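Platelet aggregation factor Sm-hPAF (Streptococcus mitis, PDB 4GWI) binds fucose-containing Lewis glycans through its F-type lectin domain, the part described here, and as a whole toxin probably forms pores in cholesterol-containing host membranes. Local coordinates at residues Ala55-Leu61 with Arg123-Leu129; Lys71-Arg75 with Ser137-Glu142; Ala13-Ala18 with Ala32-Asn36; Gly62-Val67 with Ala119-Arg123. The protein carries 2 engineered substitutions. All coordinates share one frame; numbering follows the deposited sequence.

Interaction 1: Ala55-Leu61 with Arg123-Leu129. With MG (magnesium ion), chain E.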
loop_
_atom_site.group_PDB
_atom_site.type_symbol
_atom_site.label_atom_id
_atom_site.label_comp_id
_atom_site.label_asym_id
_atom_site.label_seq_id
_atom_site.Cartn_x
_atom_site.Cartn_y
_atom_site.Cartn_z
ATOM N N ALA A 55 -12.317 2.367 -0.490
ATOM C CA ALA A 55 -11.602 1.278 0.281
ATOM C C ALA A 55 -10.167 1.792 0.598
ATOM O O ALA A 55 -9.577 2.581 -0.159
ATOM C CB ALA A 55 -11.515 0.074 -0.636
ATOM N N TRP A 56 -9.639 1.261 1.695
ATOM C CA TRP A 56 -8.276 1.671 2.039
ATOM C C TRP A 56 -7.549 0.511 2.777
ATOM O O TRP A 56 -8.179 -0.400 3.295
ATOM C CB TRP A 56 -8.249 3.003 2.897
ATOM C CG TRP A 56 -9.036 2.886 4.205
ATOM C CD1 TRP A 56 -10.395 3.262 4.417
ATOM C CD2 TRP A 56 -8.644 2.207 5.431
ATOM N NE1 TRP A 56 -10.774 2.966 5.719
ATOM C CE2 TRP A 56 -9.773 2.323 6.377
ATOM C CE3 TRP A 56 -7.433 1.645 5.905
ATOM C CZ2 TRP A 56 -9.738 1.729 7.669
ATOM C CZ3 TRP A 56 -7.401 1.080 7.183
ATOM C CH2 TRP A 56 -8.543 1.117 8.058
ATOM N N TRP A 57 -6.223 0.660 2.817
ATOM C CA TRP A 57 -5.349 -0.305 3.544
ATOM C C TRP A 57 -4.281 0.538 4.210
ATOM O O TRP A 57 -3.876 1.605 3.674
ATOM C CB TRP A 57 -4.746 -1.207 2.439
ATOM C CG TRP A 57 -3.688 -2.128 3.021
ATOM C CD1 TRP A 57 -3.881 -3.496 3.452
ATOM C CD2 TRP A 57 -2.287 -1.834 3.218
ATOM N NE1 TRP A 57 -2.642 -4.003 3.937
ATOM C CE2 TRP A 57 -1.701 -3.050 3.787
ATOM C CE3 TRP A 57 -1.477 -0.701 2.975
ATOM C CZ2 TRP A 57 -0.369 -3.102 4.175
ATOM C CZ3 TRP A 57 -0.131 -0.752 3.350
ATOM C CH2 TRP A 57 0.416 -1.972 3.873
ATOM N N GLN A 58 -3.779 0.121 5.387
ATOM C CA GLN A 58 -2.788 0.917 6.114
ATOM C C GLN A 58 -1.795 -0.011 6.797
ATOM O O GLN A 58 -2.178 -1.121 7.245
ATOM C CB GLN A 58 -3.542 1.705 7.193
ATOM C CG GLN A 58 -2.593 2.560 8.053
ATOM C CD GLN A 58 -3.487 3.334 9.006
ATOM O OE1 GLN A 58 -3.802 2.839 10.093
ATOM N NE2 GLN A 58 -3.940 4.456 8.517
ATOM N N VAL A 59 -0.523 0.430 6.876
ATOM C CA VAL A 59 0.417 -0.263 7.778
ATOM C C VAL A 59 0.887 0.770 8.832
ATOM O O VAL A 59 1.126 1.960 8.541
ATOM C CB VAL A 59 1.589 -0.826 6.974
ATOM C CG1 VAL A 59 2.281 0.258 6.088
ATOM C CG2 VAL A 59 2.599 -1.597 7.944
ATOM N N ASP A 60 1.011 0.251 10.061
ATOM C CA ASP A 60 1.596 1.033 11.229
ATOM C C ASP A 60 3.035 0.644 11.302
ATOM O O ASP A 60 3.370 -0.542 11.671
ATOM C CB ASP A 60 0.809 0.660 12.465
ATOM C CG ASP A 60 1.287 1.393 13.678
ATOM O OD1 ASP A 60 2.270 2.098 13.572
ATOM O OD2 ASP A 60 0.655 1.117 14.726
ATOM N N LEU A 61 3.939 1.554 11.027
ATOM C CA LEU A 61 5.397 1.260 11.120
ATOM C C LEU A 61 5.851 1.094 12.561
ATOM O O LEU A 61 7.042 0.680 12.757
ATOM C CB LEU A 61 6.218 2.346 10.424
ATOM C CG LEU A 61 5.882 2.587 8.952
ATOM C CD1 LEU A 61 6.643 3.749 8.375
ATOM C CD2 LEU A 61 6.159 1.315 8.089
ATOM N N ARG A 123 4.440 7.806 10.679
ATOM C CA ARG A 123 4.298 6.507 11.349
ATOM C C ARG A 123 3.411 5.579 10.534
ATOM O O ARG A 123 3.590 4.307 10.636
ATOM C CB ARG A 123 3.723 6.701 12.756
ATOM C CG ARG A 123 3.548 5.318 13.462
ATOM C CD ARG A 123 3.362 5.429 14.927
ATOM N NE ARG A 123 2.788 4.123 15.415
ATOM C CZ ARG A 123 2.590 3.843 16.687
ATOM N NH1 ARG A 123 3.020 4.723 17.657
ATOM N NH2 ARG A 123 1.967 2.692 16.964
ATOM N N TYR A 124 2.454 6.075 9.779
ATOM C CA TYR A 124 1.504 5.212 9.026
ATOM C C TYR A 124 1.640 5.450 7.566
ATOM O O TYR A 124 1.841 6.611 7.088
ATOM C CB TYR A 124 0.055 5.508 9.455
ATOM C CG TYR A 124 -0.240 5.277 10.928
ATOM C CD1 TYR A 124 0.004 6.322 11.890
ATOM C CD2 TYR A 124 -0.614 4.020 11.414
ATOM C CE1 TYR A 124 -0.237 6.142 13.238
ATOM C CE2 TYR A 124 -0.925 3.838 12.776
ATOM C CZ TYR A 124 -0.755 4.892 13.674
ATOM O OH TYR A 124 -0.915 4.658 15.027
ATOM N N VAL A 125 1.448 4.375 6.735
ATOM C CA VAL A 125 1.424 4.485 5.284
ATOM C C VAL A 125 0.056 3.965 4.851
ATOM O O VAL A 125 -0.303 2.800 5.287
ATOM C CB VAL A 125 2.554 3.658 4.638
ATOM C CG1 VAL A 125 2.411 3.744 3.091
ATOM C CG2 VAL A 125 3.910 4.172 5.120
ATOM N N LYS A 126 -0.691 4.726 4.078
ATOM C CA LYS A 126 -2.054 4.289 3.741
ATOM C C LYS A 126 -2.209 4.356 2.221
ATOM O O LYS A 126 -1.667 5.257 1.579
ATOM C CB LYS A 126 -2.995 5.248 4.487
ATOM C CG LYS A 126 -4.409 4.927 4.393
ATOM C CD LYS A 126 -5.109 5.850 5.476
ATOM C CE LYS A 126 -6.542 5.368 5.384
ATOM N NZ LYS A 126 -7.328 6.544 5.807
ATOM N N VAL A 127 -2.982 3.409 1.661
ATOM C CA VAL A 127 -3.357 3.439 0.231
ATOM C C VAL A 127 -4.868 3.626 0.307
ATOM O O VAL A 127 -5.567 2.845 0.928
ATOM C CB VAL A 127 -2.969 2.136 -0.521
ATOM C CG1 VAL A 127 -3.492 2.181 -1.983
ATOM C CG2 VAL A 127 -1.450 1.933 -0.406
ATOM N N GLU A 128 -5.363 4.630 -0.433
ATOM C CA GLU A 128 -6.850 4.957 -0.366
ATOM C C GLU A 128 -7.358 5.001 -1.798
ATOM O O GLU A 128 -6.921 5.840 -2.594
ATOM C CB GLU A 128 -7.046 6.377 0.192
ATOM C CG GLU A 128 -6.675 6.483 1.630
ATOM C CD GLU A 128 -6.905 7.896 2.246
ATOM O OE1 GLU A 128 -7.117 8.857 1.485
ATOM O OE2 GLU A 128 -6.821 7.990 3.501
ATOM N N LEU A 129 -8.334 4.134 -2.100
ATOM C CA LEU A 129 -9.015 4.251 -3.407
ATOM C C LEU A 129 -10.001 5.411 -3.356
ATOM O O LEU A 129 -10.546 5.665 -2.317
ATOM C CB LEU A 129 -9.767 2.990 -3.802
ATOM C CG LEU A 129 -8.923 1.749 -4.053
ATOM C CD1 LEU A 129 -9.807 0.592 -4.557
ATOM C CD2 LEU A 129 -7.725 2.014 -4.964
HETATM MG MG MG E . -1.261 0.497 15.559
HETATM O O HOH W 1 -7.244 4.987 8.801
HETATM O O HOH W 2 -1.757 2.574 16.243
HETATM O O HOH W 3 -2.371 0.674 14.077
HETATM O O HOH W 4 -2.914 -0.148 16.783
#

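Interaction 2: Lys71-Arg75 with Ser137-Glu142. With CA (calcium ion), chain F; FUC (alpha-L-fucopyranose), chain B.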
loop_
_atom_site.group_PDB
_atom_site.type_symbol
_atom_site.label_atom_id
_atom_site.label_comp_id
_atom_site.label_asym_id
_atom_site.label_seq_id
_atom_site.Cartn_x
_atom_site.Cartn_y
_atom_site.Cartn_z
ATOM N N LYS A 71 6.720 1.265 -2.140
ATOM C CA LYS A 71 6.582 0.526 -3.416
ATOM C C LYS A 71 5.312 -0.345 -3.301
ATOM O O LYS A 71 5.186 -1.043 -2.312
ATOM C CB LYS A 71 7.799 -0.405 -3.598
ATOM C CG LYS A 71 7.839 -0.935 -5.000
ATOM C CD LYS A 71 9.301 -1.432 -5.287
ATOM C CE LYS A 71 9.223 -2.141 -6.647
ATOM N NZ LYS A 71 10.545 -2.865 -6.764
ATOM N N LEU A 72 4.428 -0.196 -4.259
ATOM C CA LEU A 72 3.158 -0.954 -4.232
ATOM C C LEU A 72 3.370 -2.063 -5.329
ATOM O O LEU A 72 3.762 -1.784 -6.449
ATOM C CB LEU A 72 1.978 -0.114 -4.716
ATOM C CG LEU A 72 1.704 1.155 -3.873
ATOM C CD1 LEU A 72 0.324 1.641 -4.300
ATOM C CD2 LEU A 72 1.779 1.032 -2.353
ATOM N N TYR A 73 2.872 -3.235 -4.993
ATOM C CA TYR A 73 2.831 -4.351 -5.984
ATOM C C TYR A 73 1.409 -4.733 -6.159
ATOM O O TYR A 73 0.710 -5.064 -5.176
ATOM C CB TYR A 73 3.613 -5.546 -5.449
ATOM C CG TYR A 73 5.096 -5.309 -5.255
ATOM C CD1 TYR A 73 5.986 -5.877 -6.165
ATOM C CD2 TYR A 73 5.598 -4.531 -4.186
ATOM C CE1 TYR A 73 7.341 -5.683 -5.982
ATOM C CE2 TYR A 73 6.971 -4.319 -4.021
ATOM C CZ TYR A 73 7.809 -4.914 -4.943
ATOM O OH TYR A 73 9.161 -4.791 -4.759
ATOM N N ASN A 74 0.922 -4.643 -7.395
ATOM C CA ASN A 74 -0.485 -4.854 -7.700
ATOM C C ASN A 74 -0.865 -6.328 -7.766
ATOM O O ASN A 74 0.013 -7.161 -7.957
ATOM C CB ASN A 74 -0.819 -4.161 -9.062
ATOM C CG ASN A 74 -2.283 -3.856 -9.216
ATOM O OD1 ASN A 74 -3.129 -4.134 -8.363
ATOM N ND2 ASN A 74 -2.616 -3.317 -10.413
ATOM N N ARG A 75 -2.168 -6.614 -7.631
ATOM C CA ARG A 75 -2.656 -7.963 -8.009
ATOM C C ARG A 75 -2.427 -8.174 -9.500
ATOM O O ARG A 75 -2.601 -7.243 -10.286
ATOM C CB ARG A 75 -4.118 -7.998 -7.666
ATOM C CG ARG A 75 -4.688 -9.393 -7.954
ATOM C CD ARG A 75 -6.163 -9.423 -7.574
ATOM N NE ARG A 75 -6.720 -10.754 -7.948
ATOM C CZ ARG A 75 -7.997 -11.128 -7.761
ATOM N NH1 ARG A 75 -8.913 -10.323 -7.154
ATOM N NH2 ARG A 75 -8.335 -12.386 -8.170
ATOM N N SER A 137 -7.015 -4.400 -3.533
ATOM C CA SER A 137 -6.140 -5.596 -3.438
ATOM C C SER A 137 -4.700 -5.215 -3.695
ATOM O O SER A 137 -4.416 -4.696 -4.760
ATOM C CB SER A 137 -6.572 -6.666 -4.468
ATOM O OG SER A 137 -7.848 -7.228 -4.072
ATOM N N LEU A 138 -3.834 -5.535 -2.751
ATOM C CA LEU A 138 -2.404 -5.259 -2.947
ATOM C C LEU A 138 -1.628 -6.556 -2.708
ATOM O O LEU A 138 -1.896 -7.283 -1.695
ATOM C CB LEU A 138 -1.958 -4.233 -1.861
ATOM C CG LEU A 138 -2.634 -2.898 -2.098
ATOM C CD1 LEU A 138 -2.601 -2.102 -0.749
ATOM C CD2 LEU A 138 -1.842 -2.119 -3.150
ATOM N N ALA A 139 -0.685 -6.873 -3.627
ATOM C CA ALA A 139 0.107 -8.052 -3.303
ATOM C C ALA A 139 1.174 -7.782 -2.248
ATOM O O ALA A 139 1.576 -8.616 -1.517
ATOM C CB ALA A 139 0.831 -8.445 -4.630
ATOM N N GLU A 140 1.662 -6.524 -2.199
ATOM C CA GLU A 140 2.687 -6.176 -1.170
ATOM C C GLU A 140 2.823 -4.643 -1.198
ATOM O O GLU A 140 2.643 -4.015 -2.243
ATOM C CB GLU A 140 4.072 -6.804 -1.596
ATOM C CG GLU A 140 5.043 -6.822 -0.387
ATOM C CD GLU A 140 4.793 -7.919 0.664
ATOM O OE1 GLU A 140 3.812 -8.692 0.647
ATOM O OE2 GLU A 140 5.583 -7.943 1.645
ATOM N N VAL A 141 3.108 -4.119 0.017
ATOM C CA VAL A 141 3.553 -2.698 0.088
ATOM C C VAL A 141 4.863 -2.734 0.880
ATOM O O VAL A 141 4.947 -3.315 1.995
ATOM C CB VAL A 141 2.493 -1.920 0.915
ATOM C CG1 VAL A 141 3.018 -0.480 1.121
ATOM C CG2 VAL A 141 1.167 -1.840 0.147
ATOM N N GLU A 142 5.878 -2.171 0.254
ATOM C CA GLU A 142 7.225 -2.130 0.915
ATOM C C GLU A 142 7.558 -0.669 1.186
ATOM O O GLU A 142 7.140 0.227 0.408
ATOM C CB GLU A 142 8.301 -2.692 -0.052
ATOM C CG GLU A 142 8.037 -4.204 -0.270
ATOM C CD GLU A 142 9.017 -4.764 -1.300
ATOM O OE1 GLU A 142 9.667 -4.028 -2.092
ATOM O OE2 GLU A 142 9.084 -6.047 -1.318
HETATM CA CA CA F . 2.196 -10.356 -0.081
HETATM C C1 FUC B . -11.679 -12.937 -9.141
HETATM C C2 FUC B . -12.458 -11.637 -9.205
HETATM C C3 FUC B . -13.428 -11.530 -8.070
HETATM C C4 FUC B . -12.647 -11.614 -6.776
HETATM C C5 FUC B . -11.903 -12.932 -6.796
HETATM C C6 FUC B . -11.107 -13.152 -5.531
HETATM O O2 FUC B . -13.160 -11.583 -10.437
HETATM O O3 FUC B . -14.084 -10.330 -8.161
HETATM O O4 FUC B . -11.778 -10.516 -6.706
HETATM O O5 FUC B . -11.043 -13.013 -7.894
HETATM O O HOH W 5 -5.591 -4.293 -7.172
HETATM O O HOH W 6 -8.994 -7.509 -6.603
#

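Interaction 3: Ala13-Ala18 with Ala32-Asn36. With CA (calcium ion), chain F; MG (magnesium ion), chain E.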
loop_
_atom_site.group_PDB
_atom_site.type_symbol
_atom_site.label_atom_id
_atom_site.label_comp_id
_atom_site.label_asym_id
_atom_site.label_seq_id
_atom_site.Cartn_x
_atom_site.Cartn_y
_atom_site.Cartn_z
ATOM N N ALA A 13 8.347 -2.124 6.338
ATOM C CA ALA A 13 6.932 -2.492 6.541
ATOM C C ALA A 13 6.729 -4.000 6.814
ATOM O O ALA A 13 5.728 -4.399 7.305
ATOM C CB ALA A 13 6.137 -2.143 5.254
ATOM N N ARG A 14 7.737 -4.833 6.465
ATOM C CA ARG A 14 7.570 -6.267 6.660
ATOM C C ARG A 14 7.242 -6.649 8.021
ATOM O O ARG A 14 7.917 -6.259 9.021
ATOM C CB ARG A 14 8.933 -6.870 6.237
ATOM C CG ARG A 14 9.057 -8.278 6.712
ATOM C CD ARG A 14 8.364 -8.965 5.598
ATOM N NE ARG A 14 8.602 -10.419 5.800
ATOM C CZ ARG A 14 7.839 -11.201 6.569
ATOM N NH1 ARG A 14 8.196 -12.486 6.720
ATOM N NH2 ARG A 14 6.715 -10.725 7.195
ATOM N N GLY A 15 6.159 -7.395 8.162
ATOM C CA GLY A 15 5.751 -7.933 9.429
ATOM C C GLY A 15 5.149 -6.973 10.420
ATOM O O GLY A 15 4.851 -7.344 11.571
ATOM N N LYS A 16 4.884 -5.735 9.938
ATOM C CA LYS A 16 4.226 -4.763 10.830
ATOM C C LYS A 16 2.698 -4.923 10.892
ATOM O O LYS A 16 2.132 -5.696 10.112
ATOM C CB LYS A 16 4.577 -3.374 10.282
ATOM C CG LYS A 16 6.063 -2.954 10.308
ATOM C CD LYS A 16 6.481 -2.780 11.784
ATOM C CE LYS A 16 7.914 -2.270 11.852
ATOM N NZ LYS A 16 8.941 -3.119 11.224
ATOM N N GLN A 17 2.052 -4.251 11.865
ATOM C CA GLN A 17 0.622 -4.338 11.979
ATOM C C GLN A 17 -0.047 -3.661 10.792
ATOM O O GLN A 17 0.354 -2.554 10.381
ATOM C CB GLN A 17 0.241 -3.602 13.244
ATOM C CG GLN A 17 -1.240 -3.809 13.567
ATOM C CD GLN A 17 -1.554 -2.995 14.857
ATOM O OE1 GLN A 17 -1.055 -1.814 15.013
ATOM N NE2 GLN A 17 -2.460 -3.491 15.650
ATOM N N ALA A 18 -0.986 -4.291 10.169
ATOM C CA ALA A 18 -1.686 -3.747 8.962
ATOM C C ALA A 18 -3.132 -3.910 9.242
ATOM O O ALA A 18 -3.642 -4.804 9.965
ATOM C CB ALA A 18 -1.258 -4.469 7.643
ATOM N N ALA A 32 -0.192 -7.981 2.630
ATOM C CA ALA A 32 0.626 -7.026 1.886
ATOM C C ALA A 32 1.932 -6.680 2.611
ATOM O O ALA A 32 2.732 -5.952 2.051
ATOM C CB ALA A 32 -0.217 -5.677 1.643
ATOM N N VAL A 33 2.105 -7.261 3.807
ATOM C CA VAL A 33 3.408 -7.064 4.500
ATOM C C VAL A 33 4.012 -8.412 4.953
ATOM O O VAL A 33 4.813 -8.494 5.899
ATOM C CB VAL A 33 3.296 -6.055 5.709
ATOM C CG1 VAL A 33 3.018 -4.648 5.112
ATOM C CG2 VAL A 33 2.236 -6.540 6.705
ATOM N N ASP A 34 3.710 -9.443 4.155
ATOM C CA ASP A 34 4.197 -10.767 4.549
ATOM C C ASP A 34 5.500 -11.122 3.851
ATOM O O ASP A 34 5.927 -12.321 4.027
ATOM C CB ASP A 34 3.102 -11.846 4.263
ATOM C CG ASP A 34 2.804 -12.004 2.781
ATOM O OD1 ASP A 34 3.303 -11.317 1.917
ATOM O OD2 ASP A 34 1.984 -12.952 2.498
ATOM N N GLY A 35 6.135 -10.233 3.103
ATOM C CA GLY A 35 7.430 -10.522 2.503
ATOM C C GLY A 35 7.303 -11.353 1.286
ATOM O O GLY A 35 8.341 -11.937 0.818
ATOM N N ASN A 36 6.144 -11.357 0.612
ATOM C CA ASN A 36 5.941 -12.135 -0.610
ATOM C C ASN A 36 5.218 -11.300 -1.616
ATOM O O ASN A 36 3.994 -10.939 -1.375
ATOM C CB ASN A 36 5.095 -13.364 -0.205
ATOM C CG ASN A 36 4.922 -14.331 -1.384
ATOM O OD1 ASN A 36 5.227 -14.008 -2.524
ATOM N ND2 ASN A 36 4.339 -15.524 -1.044
HETATM CA CA CA F . 2.196 -10.356 -0.081
HETATM MG MG MG E . -1.261 0.497 15.559
HETATM O O HOH W 2 -1.757 2.574 16.243
HETATM O O HOH W 3 -2.371 0.674 14.077
HETATM O O HOH W 4 -2.914 -0.148 16.783
#

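Interaction 4: Gly62-Val67 with Ala119-Arg123. Unlike the reference sequence in segment 119-123: Asp-121 (reference Ala). With GOL (glycerol), chain D.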
loop_
_atom_site.group_PDB
_atom_site.type_symbol
_atom_site.label_atom_id
_atom_site.label_comp_id
_atom_site.label_asym_id
_atom_site.label_seq_id
_atom_site.Cartn_x
_atom_site.Cartn_y
_atom_site.Cartn_z
ATOM N N GLY A 62 5.004 1.502 13.511
ATOM C CA GLY A 62 5.223 1.266 14.925
ATOM C C GLY A 62 5.984 2.374 15.641
ATOM O O GLY A 62 5.974 2.399 16.887
ATOM N N LYS A 63 6.568 3.272 14.865
ATOM C CA LYS A 63 7.301 4.445 15.348
ATOM C C LYS A 63 7.356 5.384 14.190
ATOM O O LYS A 63 7.058 4.976 13.062
ATOM C CB LYS A 63 8.711 4.062 15.864
ATOM C CG LYS A 63 9.614 3.355 14.889
ATOM C CD LYS A 63 10.991 2.896 15.477
ATOM C CE LYS A 63 11.849 4.031 16.100
ATOM N NZ LYS A 63 11.887 5.403 15.460
ATOM N N THR A 64 7.707 6.659 14.402
ATOM C CA THR A 64 7.879 7.577 13.294
ATOM C C THR A 64 9.211 7.364 12.595
ATOM O O THR A 64 10.293 7.323 13.255
ATOM C CB THR A 64 7.755 9.049 13.815
ATOM O OG1 THR A 64 6.454 9.154 14.386
ATOM C CG2 THR A 64 7.910 10.053 12.688
ATOM N N GLU A 65 9.176 7.191 11.283
ATOM C CA GLU A 65 10.373 6.956 10.530
ATOM C C GLU A 65 10.486 8.028 9.439
ATOM O O GLU A 65 9.469 8.541 8.947
ATOM C CB GLU A 65 10.212 5.591 9.813
ATOM C CG GLU A 65 10.085 4.443 10.784
ATOM C CD GLU A 65 11.415 3.974 11.307
ATOM O OE1 GLU A 65 11.403 2.906 11.990
ATOM O OE2 GLU A 65 12.460 4.629 11.033
ATOM N N ASN A 66 11.702 8.234 8.927
ATOM C CA ASN A 66 11.870 9.138 7.828
ATOM C C ASN A 66 11.760 8.382 6.504
ATOM O O ASN A 66 12.677 7.623 6.137
ATOM C CB ASN A 66 13.215 9.854 7.936
ATOM C CG ASN A 66 13.263 11.068 7.065
ATOM O OD1 ASN A 66 13.481 10.952 5.889
ATOM N ND2 ASN A 66 12.845 12.256 7.590
ATOM N N VAL A 67 10.586 8.539 5.892
ATOM C CA VAL A 67 10.202 7.669 4.732
ATOM C C VAL A 67 10.642 8.321 3.483
ATOM O O VAL A 67 10.354 9.547 3.190
ATOM C CB VAL A 67 8.678 7.487 4.743
ATOM C CG1 VAL A 67 8.231 6.707 3.455
ATOM C CG2 VAL A 67 8.236 6.712 6.021
ATOM N N ALA A 119 11.730 12.922 2.227
ATOM C CA ALA A 119 12.227 12.737 3.627
ATOM C C ALA A 119 11.160 13.059 4.649
ATOM O O ALA A 119 11.307 14.004 5.472
ATOM C CB ALA A 119 13.473 13.609 3.844
ATOM N N LYS A 120 10.037 12.326 4.592
ATOM C CA LYS A 120 8.918 12.645 5.406
ATOM C C LYS A 120 8.847 11.840 6.672
ATOM O O LYS A 120 8.869 10.581 6.619
ATOM C CB LYS A 120 7.617 12.388 4.600
ATOM C CG LYS A 120 7.395 13.291 3.366
ATOM C CD LYS A 120 7.139 14.765 3.853
ATOM C CE LYS A 120 7.220 15.636 2.582
ATOM N NZ LYS A 120 7.143 17.077 3.081
ATOM N N ASP A 121 8.643 12.471 7.826
ATOM C CA ASP A 121 8.558 11.743 9.079
ATOM C C ASP A 121 7.169 11.251 9.361
ATOM O O ASP A 121 6.258 12.092 9.558
ATOM C CB ASP A 121 9.097 12.595 10.228
ATOM C CG ASP A 121 10.565 12.947 10.006
ATOM O OD1 ASP A 121 11.455 12.025 10.087
ATOM O OD2 ASP A 121 10.875 14.157 9.663
ATOM N N ALA A 122 6.928 9.927 9.278
ATOM C CA ALA A 122 5.593 9.412 9.350
ATOM C C ALA A 122 5.583 8.105 10.086
ATOM O O ALA A 122 6.610 7.396 10.048
ATOM C CB ALA A 122 5.111 9.158 7.933
ATOM N N ARG A 123 4.440 7.806 10.679
ATOM C CA ARG A 123 4.298 6.507 11.349
ATOM C C ARG A 123 3.411 5.579 10.534
ATOM O O ARG A 123 3.590 4.307 10.636
ATOM C CB ARG A 123 3.723 6.701 12.756
ATOM C CG ARG A 123 3.548 5.318 13.462
ATOM C CD ARG A 123 3.362 5.429 14.927
ATOM N NE ARG A 123 2.788 4.123 15.415
ATOM C CZ ARG A 123 2.590 3.843 16.687
ATOM N NH1 ARG A 123 3.020 4.723 17.657
ATOM N NH2 ARG A 123 1.967 2.692 16.964
HETATM C C1 GOL D . 5.702 7.628 17.124
HETATM O O1 GOL D . 4.593 6.953 17.791
HETATM C C2 GOL D . 6.720 7.938 18.212
HETATM O O2 GOL D . 7.157 6.710 18.817
HETATM C C3 GOL D . 7.898 8.603 17.539
HETATM O O3 GOL D . 8.652 7.467 17.077
#

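Interaction 1: Ala55-Leu61 with Arg123-Leu129
Asp-60 and Arg-123 meet in a side-on salt bridge: Arg-123 NE bonds Asp-60 OD1 at 2.8 Å, nearly straight at 174°, and OD2 of Asp-60 receives NH2 on its syn lone pair. With the two planes only 25° apart, the carboxylate lies nearly coplanar with the guanidinium, at its edge, while OD2 of Asp-60 also binds the magnesium ion at 2.2 Å. Tyr-124 lies alongside, its CE2 3.4 Å from CG of Asp-60, and its OH holds one of the metal-bound waters. At the far end, Lys-126 CE packs on one indole face, 3.7 Å from Trp-56 CG, and its charged NZ stands over the five-membered ring, 4.5 Å from the centroid, as a cation-pi contact. NZ of Lys-126 also forms a salt bridge with Glu-128 OE2 (2.8 Å). Beneath these groups run neighbouring antiparallel strands of the five-stranded sheet in the F-type lectin beta-sandwich, with Trp-57 paired to Val-127 and Val-59 to Val-125. Their side chains occupy the inward face, where Val-125 and Val-127 pack on strand 64-74. Further out, Gly-62 N donates to Asp-60 OD1, Gln-17 joins the magnesium site, and Ala-29 O receives the indole N-H of Trp-57.

Interaction 2: Lys71-Arg75 with Ser137-Glu142
In this F-type lectin domain, a classic beta bulge brings the calcium site to the end of a strand pair that leads to the fucose pocket. Ala-139 and Glu-140 both face Tyr-73 across the antiparallel pair: Tyr-73 O accepts from Ala-139 N at 2.8 Å and only weakly from Glu-140 N. The bulge goes with metal binding, for Ala-139 offers its carbonyl oxygen and Glu-140 its OE1 to the same calcium ion, the latter at 2.4 Å. Glu-140 reaches it because its chain bends at chi2 (77°), and its other oxygen takes the N-H of Gly-35. Arg-31, Asp-34, Asn-36 and Ser-45 complete the site. Past the bulge the pairing is regular, and on the buried face Leu-72 CD2 lies 3.9 Å from Val-141 CG2. On the other face the Tyr-73 ring crosses the Glu-142 carboxylate at 67° between planes. The tyrosine OH gives its proton to Glu-142 OE1 at 2.8 Å, arriving from above the carboxylate plane. At the strand's end, Ser-137 OG, also hydrogen-bonded to Thr-47 O, shares a water with Arg-75 NH1, and Asp-77 forms a salt bridge with NE of Arg-75. Stretched out fully from CG to NE, the arginine presents its guanidinium edge to fucose: NH1 meets O4 at 2.9 Å, and NH2 meets O5 at 2.8 Å in a bond of 170°.

Interaction 3: Ala13-Ala18 with Ala32-Asn36
Val-33 presses its branched side chain into the turn formed by residues 13-16, while its carbonyl oxygen is gripped by two donors. CB of Val-33 sits 3.3 Å from Ala-13 O. The two methyls divide the neighbours between them: CG1 lies 4.0 Å from Ala-13 CB, whereas CG2, wedged between the backbone N and the carbonyl carbon of its own residue, approaches Lys-16 O at 3.5 Å and also touches Ala-18 CB. Arg-14 curls over the Asp-34 to Gly-35 peptide, its chain bent at chi2 (85°), and lays one guanidinium face on the backbone, with Asp-34 O 3.4 Å above the plane and over its centre. From this pose NH2 of Arg-14 reaches Val-33 O at 3.2 Å, the oxygen lying 28° out of the guanidinium plane. The second donor, Gly-15 N, makes a shorter bond of 2.9 Å to the same oxygen. A type II beta turn from Ala-13 to Lys-16 presents this N-H, with Gly-15 in the positive-phi position. Each segment also serves a metal: Gln-17 OE1 binds magnesium, and Asp-34 OD1 and Asn-36 O bind calcium. The contact thus joins the approach to the edge strand 17-20 to the calcium-binding loop of the F-type lectin domain.

Interaction 4: Gly62-Val67 with Ala119-Arg123
The start of strand 64-74 runs antiparallel to the short strand 120-122, their axes 4.4 Å apart at 151°, with Glu-65 and Ala-122, and Val-67 and Lys-120, forming hydrogen-bonded pairs. Between these lies the non-hydrogen-bonded pair Asn-66 and Asp-121, whose side chains cross with amide and carboxylate planes 69° apart. Asp-121 differs from the reference sequence, which has alanine here. Its OD1 receives ND2 of Asn-66 at 2.9 Å, the nitrogen lying above the carboxylate plane. With CG trans to its backbone nitrogen (chi1 -163°), Asn-66 carries its amide toward the other strand; ND2 also bonds Ala-119 O weakly, and OD1 is held by Ser-146. Next along, the Thr-64 methyl CG2 rests 3.7 Å from Asp-121 CB. The guanidinium of Arg-123 covers the Gly-62 peptide, Gly-62 O standing 3.7 Å above its plane and over the centre. A glycerol, probably from the crystallisation liquor, accepts hydrogen bonds from Arg-123 NH1 and Thr-64 N. On the buried side Val-67 CG2 meets Ala-122 CB at 4.4 Å, and both residues pack against Leu-91 of strand 87-92. Both segments turn a corner, at residues 62-63 and at 123, passing between the two sheets of the F-type lectin beta-sandwich.

In the fold
Metal sites and sheet packing tie these contacts together, illustrating how a beta-sandwich lectin carries its binding sites on loops and strand ends. Interactions 1 and 2 lie in facing sheets with centres 12 Å apart: Trp-57 CH2 packs 3.6 Å from Val-141 CB, and Val-127 CG2 lies 3.9 Å from Leu-72 CD2. Interaction 3 meets both. It shares the magnesium ion with interaction 1 and the calcium ion with interaction 2, whose Val-141 N lies 2.8 Å from Ala-32 O. Interaction 4 shares Arg-123 with interaction 1 and strand 64-74 with interaction 2, yet its centre is about 19 Å from that of interaction 2, the contact that reaches the fucose.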